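Side-chain contacts in long form salivary protein D7L1 (Anopheles stephensi, PDB 3NHI), which binds and sequesters host mediators such as cysteinyl leukotrienes, and binds stable thromboxane A2 analogues, modulating mosquito blood feeding: residues T34-W39 against D45-C50; Y19-P24 against I210-N215; H261-R264 against A269-L272. One frame throughout, in Å; residues are numbered along the deposited sequence.

Interaction 1 (T34-W39 against D45-C50); sequences TLWNAW and DAITHC. With EAH ((5S,7E,9E,11Z,14Z)-5-hydroxyicosa-7,9,11,14-tetraenoic acid), chain B.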
loop_
_atom_site.group_PDB
_atom_site.type_symbol
_atom_site.label_atom_id
_atom_site.label_comp_id
_atom_site.label_asym_id
_atom_site.label_seq_id
_atom_site.Cartn_x
_atom_site.Cartn_y
_atom_site.Cartn_z
ATOM N N THR A 34 8.646 17.912 -1.717
ATOM C CA THR A 34 8.714 18.672 -2.975
ATOM C C THR A 34 9.687 18.042 -3.975
ATOM O O THR A 34 9.371 17.902 -5.163
ATOM C CB THR A 34 9.098 20.153 -2.730
ATOM O OG1 THR A 34 8.177 20.739 -1.802
ATOM C CG2 THR A 34 9.076 20.959 -4.030
ATOM N N LEU A 35 10.865 17.664 -3.491
ATOM C CA LEU A 35 11.867 17.022 -4.336
ATOM C C LEU A 35 11.414 15.631 -4.777
ATOM O O LEU A 35 11.499 15.290 -5.957
ATOM C CB LEU A 35 13.225 16.967 -3.620
ATOM C CG LEU A 35 14.002 18.294 -3.588
ATOM C CD1 LEU A 35 15.058 18.285 -2.491
ATOM C CD2 LEU A 35 14.638 18.602 -4.941
ATOM N N TRP A 36 10.917 14.838 -3.831
ATOM C CA TRP A 36 10.509 13.471 -4.144
ATOM C C TRP A 36 9.274 13.429 -5.046
ATOM O O TRP A 36 9.183 12.562 -5.913
ATOM C CB TRP A 36 10.276 12.642 -2.872
ATOM C CG TRP A 36 11.470 12.522 -1.963
ATOM C CD1 TRP A 36 12.766 12.884 -2.231
ATOM C CD2 TRP A 36 11.470 11.976 -0.639
ATOM N NE1 TRP A 36 13.566 12.609 -1.144
ATOM C CE2 TRP A 36 12.796 12.054 -0.156
ATOM C CE3 TRP A 36 10.474 11.441 0.192
ATOM C CZ2 TRP A 36 13.156 11.606 1.119
ATOM C CZ3 TRP A 36 10.831 10.997 1.464
ATOM C CH2 TRP A 36 12.160 11.086 1.914
ATOM N N ASN A 37 8.329 14.348 -4.836
ATOM C CA ASN A 37 7.150 14.460 -5.700
ATOM C C ASN A 37 7.554 14.700 -7.151
ATOM O O ASN A 37 6.870 14.253 -8.076
ATOM C CB ASN A 37 6.230 15.602 -5.247
ATOM C CG ASN A 37 5.337 15.230 -4.070
ATOM O OD1 ASN A 37 5.336 14.096 -3.593
ATOM N ND2 ASN A 37 4.559 16.200 -3.602
ATOM N N ALA A 38 8.672 15.399 -7.339
ATOM C CA ALA A 38 9.202 15.685 -8.667
ATOM C C ALA A 38 10.118 14.564 -9.162
ATOM O O ALA A 38 10.774 14.705 -10.195
ATOM C CB ALA A 38 9.943 17.018 -8.655
ATOM N N TRP A 39 10.157 13.452 -8.425
ATOM C CA TRP A 39 10.999 12.297 -8.768
ATOM C C TRP A 39 12.490 12.657 -8.845
ATOM O O TRP A 39 13.233 12.173 -9.702
ATOM C CB TRP A 39 10.481 11.578 -10.030
ATOM C CG TRP A 39 9.283 10.708 -9.745
ATOM C CD1 TRP A 39 8.039 11.122 -9.354
ATOM C CD2 TRP A 39 9.226 9.283 -9.830
ATOM N NE1 TRP A 39 7.208 10.036 -9.191
ATOM C CE2 TRP A 39 7.912 8.892 -9.474
ATOM C CE3 TRP A 39 10.160 8.292 -10.169
ATOM C CZ2 TRP A 39 7.507 7.547 -9.453
ATOM C CZ3 TRP A 39 9.757 6.950 -10.150
ATOM C CH2 TRP A 39 8.442 6.595 -9.791
ATOM N N ASP A 45 21.297 12.604 1.167
ATOM C CA ASP A 45 21.491 12.270 2.573
ATOM C C ASP A 45 20.746 10.990 2.922
ATOM O O ASP A 45 20.036 10.449 2.073
ATOM C CB ASP A 45 21.093 13.446 3.495
ATOM C CG ASP A 45 19.599 13.777 3.453
ATOM O OD1 ASP A 45 19.258 14.915 3.838
ATOM O OD2 ASP A 45 18.762 12.934 3.077
ATOM N N ALA A 46 20.899 10.522 4.158
ATOM C CA ALA A 46 20.355 9.236 4.597
ATOM C C ALA A 46 18.831 9.141 4.528
ATOM O O ALA A 46 18.291 8.054 4.357
ATOM C CB ALA A 46 20.827 8.912 6.005
ATOM N N ILE A 47 18.143 10.275 4.661
ATOM C CA ILE A 47 16.683 10.296 4.550
ATOM C C ILE A 47 16.285 9.872 3.135
ATOM O O ILE A 47 15.502 8.941 2.960
ATOM C CB ILE A 47 16.092 11.685 4.938
ATOM C CG1 ILE A 47 16.338 11.961 6.425
ATOM C CG2 ILE A 47 14.584 11.739 4.627
ATOM C CD1 ILE A 47 16.147 13.412 6.847
ATOM N N THR A 48 16.860 10.527 2.132
ATOM C CA THR A 48 16.625 10.146 0.746
ATOM C C THR A 48 17.162 8.753 0.432
ATOM O O THR A 48 16.497 7.986 -0.268
ATOM C CB THR A 48 17.239 11.160 -0.207
ATOM O OG1 THR A 48 16.708 12.456 0.101
ATOM C CG2 THR A 48 16.918 10.818 -1.660
ATOM N N HIS A 49 18.340 8.404 0.960
ATOM C CA HIS A 49 18.915 7.086 0.674
ATOM C C HIS A 49 17.938 5.984 1.066
ATOM O O HIS A 49 17.671 5.073 0.275
ATOM C CB HIS A 49 20.245 6.829 1.393
ATOM C CG HIS A 49 21.312 7.841 1.110
ATOM N ND1 HIS A 49 22.368 8.051 1.973
ATOM C CD2 HIS A 49 21.493 8.698 0.076
ATOM C CE1 HIS A 49 23.156 8.987 1.479
ATOM N NE2 HIS A 49 22.650 9.399 0.331
ATOM N N CYS A 50 17.390 6.066 2.278
ATOM C CA CYS A 50 16.509 5.002 2.728
ATOM C C CYS A 50 15.136 5.069 2.092
ATOM O O CYS A 50 14.474 4.044 1.921
ATOM C CB CYS A 50 16.430 4.947 4.253
ATOM S SG CYS A 50 17.969 4.411 5.042
HETATM O O1 EAH B . -2.000 8.635 -9.049
HETATM C C1 EAH B . -0.859 9.018 -8.684
HETATM O O2 EAH B . -0.689 9.878 -7.785
HETATM C C2 EAH B . 0.355 8.408 -9.357
HETATM C C3 EAH B . 1.618 9.219 -9.060
HETATM C C4 EAH B . 2.371 8.662 -7.854
HETATM C C5 EAH B . 3.594 9.505 -7.561
HETATM O O3 EAH B . 4.507 9.289 -8.509
HETATM C C6 EAH B . 4.170 9.142 -6.195
HETATM C C7 EAH B . 5.487 9.857 -5.938
HETATM C C8 EAH B . 6.638 8.876 -6.011
HETATM C C9 EAH B . 7.903 9.602 -5.987
HETATM C C10 EAH B . 8.924 8.781 -6.226
HETATM C C11 EAH B . 10.162 9.556 -6.197
HETATM C C12 EAH B . 11.363 9.046 -6.482
HETATM C C13 EAH B . 11.589 7.597 -6.849
HETATM C C14 EAH B . 11.966 6.849 -5.589
HETATM C C15 EAH B . 12.930 5.929 -5.519
HETATM C C16 EAH B . 13.765 5.502 -6.701
HETATM C C17 EAH B . 13.221 4.186 -7.237
HETATM C C18 EAH B . 12.253 4.432 -8.386
HETATM C C19 EAH B . 12.056 3.160 -9.194
HETATM C C20 EAH B . 11.023 3.370 -10.278
#
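Trp36 meets Thr48 and Ile47 in a buried contact of indole edge against helix start, between the last turn of helix 28-37 and the first turn of helix 46-58, in the lipid-binding half of this odorant-binding-protein relative. Trp36 belongs to the thromboxane A2 site and Trp39 to the leukotriene C4 site. The Trp36 indole presents its rim. NE1 reaches Thr48 OG1 in the ring plane at 3.4 Å, a weak hydrogen bond bent to 149°; the hydroxyl has a stronger partner in Pro43 O. Farther round the same edge, CH2 of Trp36 packs on CG2 of Ile47 at 3.7 Å. That methyl stands anti to its own backbone N, while the ethyl branch leads off. Asp45 caps the second helix: its OD2 takes a nearly straight bond from Thr48 N at 3.2 Å. The first helix ends in a Schellman motif with Trp39 as C-prime residue, and this indole lies flat over the bound fatty acid, C10 of EAH centred 3.4 Å above its plane, while Trp39 NE1 donates to O3 of EAH at 2.9 Å. Around the pair, Trp36 stacks on Tyr51 of helix 46-58, Thr48 touches Tyr113 of helix 109-130, and a Cys50-Cys109 disulfide ties those two helices together.

Interaction 2 (Y19-P24 against I210-N215); sequences YEDHLP and IVRDFN. With EAH ((5S,7E,9E,11Z,14Z)-5-hydroxyicosa-7,9,11,14-tetraenoic acid), chain B.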
loop_
_atom_site.group_PDB
_atom_site.type_symbol
_atom_site.label_atom_id
_atom_site.label_comp_id
_atom_site.label_asym_id
_atom_site.label_seq_id
_atom_site.Cartn_x
_atom_site.Cartn_y
_atom_site.Cartn_z
ATOM N N TYR A 19 6.696 7.173 1.654
ATOM C CA TYR A 19 6.602 8.545 2.164
ATOM C C TYR A 19 6.316 8.531 3.665
ATOM O O TYR A 19 6.969 9.228 4.437
ATOM C CB TYR A 19 5.499 9.335 1.449
ATOM C CG TYR A 19 5.876 10.042 0.162
ATOM C CD1 TYR A 19 5.902 11.434 0.096
ATOM C CD2 TYR A 19 6.142 9.325 -1.004
ATOM C CE1 TYR A 19 6.212 12.095 -1.087
ATOM C CE2 TYR A 19 6.451 9.979 -2.197
ATOM C CZ TYR A 19 6.486 11.360 -2.224
ATOM O OH TYR A 19 6.795 11.997 -3.398
ATOM N N GLU A 20 5.335 7.740 4.085
ATOM C CA GLU A 20 4.985 7.676 5.512
ATOM C C GLU A 20 6.166 7.275 6.380
ATOM O O GLU A 20 6.367 7.821 7.482
ATOM C CB GLU A 20 3.825 6.710 5.752
ATOM C CG GLU A 20 2.486 7.199 5.238
ATOM C CD GLU A 20 1.388 6.163 5.335
ATOM O OE1 GLU A 20 0.289 6.453 4.827
ATOM O OE2 GLU A 20 1.614 5.065 5.897
ATOM N N ASP A 21 6.950 6.324 5.891
ATOM C CA ASP A 21 8.003 5.757 6.711
ATOM C C ASP A 21 9.320 6.526 6.638
ATOM O O ASP A 21 10.209 6.299 7.463
ATOM C CB ASP A 21 8.187 4.283 6.384
ATOM C CG ASP A 21 7.027 3.433 6.887
ATOM O OD1 ASP A 21 6.156 3.962 7.612
ATOM O OD2 ASP A 21 7.005 2.243 6.568
ATOM N N HIS A 22 9.442 7.437 5.676
ATOM C CA HIS A 22 10.723 8.141 5.471
ATOM C C HIS A 22 10.678 9.658 5.485
ATOM O O HIS A 22 11.703 10.288 5.712
ATOM C CB HIS A 22 11.430 7.602 4.223
ATOM C CG HIS A 22 11.757 6.155 4.341
ATOM N ND1 HIS A 22 12.864 5.702 5.025
ATOM C CD2 HIS A 22 11.068 5.053 3.966
ATOM C CE1 HIS A 22 12.863 4.381 5.030
ATOM N NE2 HIS A 22 11.781 3.962 4.399
ATOM N N LEU A 23 9.519 10.261 5.250
ATOM C CA LEU A 23 9.429 11.710 5.384
ATOM C C LEU A 23 9.767 12.123 6.810
ATOM O O LEU A 23 9.322 11.487 7.774
ATOM C CB LEU A 23 8.041 12.229 5.017
ATOM C CG LEU A 23 7.694 12.337 3.535
ATOM C CD1 LEU A 23 6.202 12.582 3.403
ATOM C CD2 LEU A 23 8.490 13.436 2.826
ATOM N N PRO A 24 10.576 13.181 6.954
ATOM C CA PRO A 24 10.763 13.707 8.300
ATOM C C PRO A 24 9.510 14.442 8.769
ATOM O O PRO A 24 8.676 14.832 7.952
ATOM C CB PRO A 24 11.937 14.673 8.141
ATOM C CG PRO A 24 11.929 15.066 6.716
ATOM C CD PRO A 24 11.353 13.919 5.940
ATOM N N ILE A 210 -1.024 -4.820 11.824
ATOM C CA ILE A 210 -2.194 -4.561 12.664
ATOM C C ILE A 210 -1.790 -3.684 13.862
ATOM O O ILE A 210 -2.487 -2.713 14.185
ATOM C CB ILE A 210 -2.900 -5.869 13.070
ATOM C CG1 ILE A 210 -3.398 -6.586 11.804
ATOM C CG2 ILE A 210 -4.041 -5.607 14.057
ATOM C CD1 ILE A 210 -4.065 -7.959 12.055
ATOM N N VAL A 211 -0.651 -3.989 14.490
ATOM C CA VAL A 211 -0.131 -3.147 15.565
ATOM C C VAL A 211 0.052 -1.707 15.084
ATOM O O VAL A 211 -0.305 -0.775 15.808
ATOM C CB VAL A 211 1.176 -3.715 16.149
ATOM C CG1 VAL A 211 1.850 -2.718 17.090
ATOM C CG2 VAL A 211 0.886 -5.023 16.886
ATOM N N ARG A 212 0.576 -1.519 13.867
ATOM C CA ARG A 212 0.798 -0.173 13.319
ATOM C C ARG A 212 -0.498 0.643 13.319
ATOM O O ARG A 212 -0.487 1.835 13.632
ATOM C CB ARG A 212 1.378 -0.252 11.910
ATOM C CG ARG A 212 1.827 1.086 11.332
ATOM C CD ARG A 212 2.433 0.830 9.967
ATOM N NE ARG A 212 3.069 2.009 9.373
ATOM C CZ ARG A 212 2.472 2.821 8.510
ATOM N NH1 ARG A 212 1.207 2.626 8.171
ATOM N NH2 ARG A 212 3.138 3.842 7.995
ATOM N N ASP A 213 -1.615 -0.012 13.011
ATOM C CA ASP A 213 -2.905 0.675 13.007
ATOM C C ASP A 213 -3.353 1.133 14.395
ATOM O O ASP A 213 -4.010 2.175 14.526
ATOM C CB ASP A 213 -3.982 -0.197 12.359
ATOM C CG ASP A 213 -3.965 -0.125 10.844
ATOM O OD1 ASP A 213 -3.115 0.585 10.278
ATOM O OD2 ASP A 213 -4.839 -0.756 10.226
ATOM N N PHE A 214 -3.015 0.361 15.432
ATOM C CA PHE A 214 -3.261 0.803 16.807
ATOM C C PHE A 214 -2.318 1.944 17.203
ATOM O O PHE A 214 -2.727 2.884 17.894
ATOM C CB PHE A 214 -3.150 -0.368 17.790
ATOM C CG PHE A 214 -4.333 -1.292 17.766
ATOM C CD1 PHE A 214 -4.477 -2.246 16.758
ATOM C CD2 PHE A 214 -5.309 -1.208 18.750
ATOM C CE1 PHE A 214 -5.580 -3.107 16.745
ATOM C CE2 PHE A 214 -6.405 -2.068 18.749
ATOM C CZ PHE A 214 -6.540 -3.016 17.739
ATOM N N ASN A 215 -1.068 1.881 16.744
ATOM C CA ASN A 215 -0.119 2.972 16.993
ATOM C C ASN A 215 -0.630 4.260 16.369
ATOM O O ASN A 215 -0.530 5.327 16.974
ATOM C CB ASN A 215 1.269 2.628 16.456
ATOM C CG ASN A 215 1.925 1.498 17.225
ATOM O OD1 ASN A 215 1.498 1.137 18.324
ATOM N ND2 ASN A 215 2.990 0.957 16.655
HETATM O O1 EAH B . -2.000 8.635 -9.049
HETATM C C1 EAH B . -0.859 9.018 -8.684
HETATM O O2 EAH B . -0.689 9.878 -7.785
HETATM C C2 EAH B . 0.355 8.408 -9.357
HETATM C C3 EAH B . 1.618 9.219 -9.060
HETATM C C4 EAH B . 2.371 8.662 -7.854
HETATM C C5 EAH B . 3.594 9.505 -7.561
HETATM O O3 EAH B . 4.507 9.289 -8.509
HETATM C C6 EAH B . 4.170 9.142 -6.195
HETATM C C7 EAH B . 5.487 9.857 -5.938
HETATM C C8 EAH B . 6.638 8.876 -6.011
HETATM C C9 EAH B . 7.903 9.602 -5.987
HETATM C C10 EAH B . 8.924 8.781 -6.226
HETATM C C11 EAH B . 10.162 9.556 -6.197
HETATM C C12 EAH B . 11.363 9.046 -6.482
HETATM C C13 EAH B . 11.589 7.597 -6.849
HETATM C C14 EAH B . 11.966 6.849 -5.589
HETATM C C15 EAH B . 12.930 5.929 -5.519
HETATM C C16 EAH B . 13.765 5.502 -6.701
HETATM C C17 EAH B . 13.221 4.186 -7.237
HETATM C C18 EAH B . 12.253 4.432 -8.386
HETATM C C19 EAH B . 12.056 3.160 -9.194
HETATM C C20 EAH B . 11.023 3.370 -10.278
HETATM O O HOH W 1 5.822 1.948 9.898
#
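Arg212 leaves its helix with CG opposite the backbone N (chi1 -172°) and stays extended through to NE, which carries the guanidinium across to Glu20 and Asp21. Glu20, its CG anti to the carbonyl carbon (chi1 -71°) and its chain extended beyond, turns its carboxylate to within 13° of the guanidinium plane. The two groups are nearly coplanar, yet they do not form a bidentate, two-oxygen pairing: a single oxygen, Glu20 OE2, takes Arg212 NH2 at 2.9 Å on its anti side, and NH1 adds only a weak bond to that oxygen. Asp21 meets the group differently. Its carboxylate is steeply inclined to the guanidinium, and OD1 accepts from NH2 of Arg212 on the syn side at 3.0 Å, tilted from the guanidinium plane. NH2 is therefore gripped by two carboxylates. A water fills the angle beside them, accepting from Arg212 NE at 2.8 Å and donating to Asp21 OD1 at 3.1 Å.

This salt-bridge network lies at the surface and joins the end of helix 8-22 to helix 207-216, which belongs to the PBP/GOBP family region. Asp21 OD2 holds a further salt bridge to Arg17, whose own charge comes close to Arg212 NE; the two carboxylates probably offset that proximity. On the same terminal turn of helix 8-22, Tyr19 brings its OH to 3.6 Å from C7 of the bound EAH and hydrogen-bonds to Asn37.

Interaction 3 (H261-R264 against A269-L272); sequences HELR and AYLL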
loop_
_atom_site.group_PDB
_atom_site.type_symbol
_atom_site.label_atom_id
_atom_site.label_comp_id
_atom_site.label_asym_id
_atom_site.label_seq_id
_atom_site.Cartn_x
_atom_site.Cartn_y
_atom_site.Cartn_z
ATOM N N HIS A 261 -8.136 3.189 9.172
ATOM C CA HIS A 261 -7.514 2.614 7.987
ATOM C C HIS A 261 -8.479 2.590 6.798
ATOM O O HIS A 261 -8.043 2.772 5.656
ATOM C CB HIS A 261 -6.891 1.243 8.250
ATOM C CG HIS A 261 -5.754 0.912 7.324
ATOM N ND1 HIS A 261 -4.820 -0.053 7.628
ATOM C CD2 HIS A 261 -5.382 1.429 6.126
ATOM C CE1 HIS A 261 -3.937 -0.138 6.646
ATOM N NE2 HIS A 261 -4.253 0.752 5.723
ATOM N N GLU A 262 -9.779 2.423 7.039
ATOM C CA GLU A 262 -10.704 2.572 5.911
ATOM C C GLU A 262 -10.516 3.931 5.217
ATOM O O GLU A 262 -10.347 3.997 3.990
ATOM C CB GLU A 262 -12.173 2.372 6.286
ATOM C CG GLU A 262 -12.999 2.499 5.014
ATOM C CD GLU A 262 -14.485 2.271 5.150
ATOM O OE1 GLU A 262 -15.000 2.133 6.280
ATOM O OE2 GLU A 262 -15.146 2.257 4.091
ATOM N N LEU A 263 -10.514 5.001 6.011
ATOM C CA LEU A 263 -10.282 6.331 5.468
ATOM C C LEU A 263 -8.963 6.424 4.710
ATOM O O LEU A 263 -8.919 6.900 3.574
ATOM C CB LEU A 263 -10.323 7.374 6.590
ATOM C CG LEU A 263 -9.930 8.802 6.214
ATOM C CD1 LEU A 263 -10.777 9.363 5.053
ATOM C CD2 LEU A 263 -10.046 9.659 7.448
ATOM N N ARG A 264 -7.894 5.960 5.347
ATOM C CA ARG A 264 -6.568 6.015 4.750
ATOM C C ARG A 264 -6.481 5.176 3.477
ATOM O O ARG A 264 -5.725 5.513 2.561
ATOM C CB ARG A 264 -5.516 5.582 5.772
ATOM C CG ARG A 264 -5.365 6.604 6.889
ATOM C CD ARG A 264 -4.205 6.331 7.808
ATOM N NE ARG A 264 -4.422 5.172 8.658
ATOM C CZ ARG A 264 -3.814 3.989 8.530
ATOM N NH1 ARG A 264 -2.945 3.738 7.563
ATOM N NH2 ARG A 264 -4.101 3.031 9.386
ATOM N N ALA A 269 -2.934 9.631 0.148
ATOM C CA ALA A 269 -2.156 10.814 0.522
ATOM C C ALA A 269 -2.483 11.332 1.924
ATOM O O ALA A 269 -1.883 12.304 2.378
ATOM C CB ALA A 269 -2.337 11.931 -0.510
ATOM N N TYR A 270 -3.410 10.671 2.616
ATOM C CA TYR A 270 -3.967 11.206 3.864
ATOM C C TYR A 270 -2.938 11.663 4.902
ATOM O O TYR A 270 -3.075 12.752 5.467
ATOM C CB TYR A 270 -4.952 10.217 4.508
ATOM C CG TYR A 270 -5.733 10.863 5.623
ATOM C CD1 TYR A 270 -6.893 11.580 5.346
ATOM C CD2 TYR A 270 -5.293 10.788 6.947
ATOM C CE1 TYR A 270 -7.608 12.202 6.363
ATOM C CE2 TYR A 270 -6.003 11.403 7.973
ATOM C CZ TYR A 270 -7.156 12.102 7.669
ATOM O OH TYR A 270 -7.866 12.717 8.676
ATOM N N LEU A 271 -1.928 10.837 5.163
ATOM C CA LEU A 271 -0.939 11.137 6.202
ATOM C C LEU A 271 0.242 11.970 5.702
ATOM O O LEU A 271 1.097 12.371 6.493
ATOM C CB LEU A 271 -0.414 9.843 6.840
ATOM C CG LEU A 271 -1.397 8.980 7.644
ATOM C CD1 LEU A 271 -0.728 7.707 8.127
ATOM C CD2 LEU A 271 -1.960 9.746 8.835
ATOM N N LEU A 272 0.280 12.248 4.401
ATOM C CA LEU A 272 1.524 12.711 3.764
ATOM C C LEU A 272 1.953 14.158 4.031
ATOM O O LEU A 272 3.148 14.456 3.964
ATOM C CB LEU A 272 1.533 12.382 2.264
ATOM C CG LEU A 272 1.353 10.897 1.901
ATOM C CD1 LEU A 272 1.729 10.627 0.452
ATOM C CD2 LEU A 272 2.128 9.955 2.826
#
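Leu263 and Tyr270 make the tight part of this contact, a leucine branch laid over a phenol ring. Side chain and ring cross at about a right angle. CD2 of Leu263 comes within 3.7 Å of CE1 of Tyr270 and sits 4.1 Å from the ring centroid, 30° off the normal, which makes it an off-centre CH-pi contact displaced toward the CE1-CZ side. Chi1 of Tyr270 (-168°) sets CG opposite the backbone N, bringing the ring back against the helix that the chain has just left. Both residues are buried, and helix 280-288 contributes Glu286, which touches both.

Arg264, also buried, presents its aliphatic part. Its approach to the ring is the looser one, CG lying 4.2 Å from CD2 of Tyr270 and meeting the ring obliquely, whereas CD rests 3.8 Å from CD1 of Leu271. No hydrogen bond crosses between the segments. The arginine chain bends at chi3 (-71°), and its charged end serves other partners, with NH2 in a salt bridge to Asp213 and the guanidinium in a cation-pi contact with Phe260. The solvent side lies at partly exposed Leu271 and at exposed Ala269, whose CB points away from the helix.

Leu271 and Leu272 also reach helix 8-22 through Glu20, so the loop bridges two parts of the all-helical fold. What results is a helix followed by a close reversal of the chain: a type I beta turn from Ala269 to Leu272, closed by Leu272 N to Ala269 O, folds its second residue, Tyr270, onto the last turns of helix 251-266.

Overall arrangement
Interactions 1 and 3 are buried and largely apolar, each joining pieces close in sequence, whereas interaction 2 is a charged surface contact between helices far apart in the chain. Interactions 1 and 2 share the lipid-binding side: they touch each other through the successive helices 8-22 and 28-37, and both touch the bound EAH. Interactions 2 and 3 lie closer together, with centres about 11 Å apart, and are joined through Asp213 of helix 207-216, which also reaches His261. Interaction 3 stays clear of interaction 1, their nearest atoms being about 6 Å apart. An indole edge and a phenol face serve the buried contacts, carboxylates and a guanidinium the surface one.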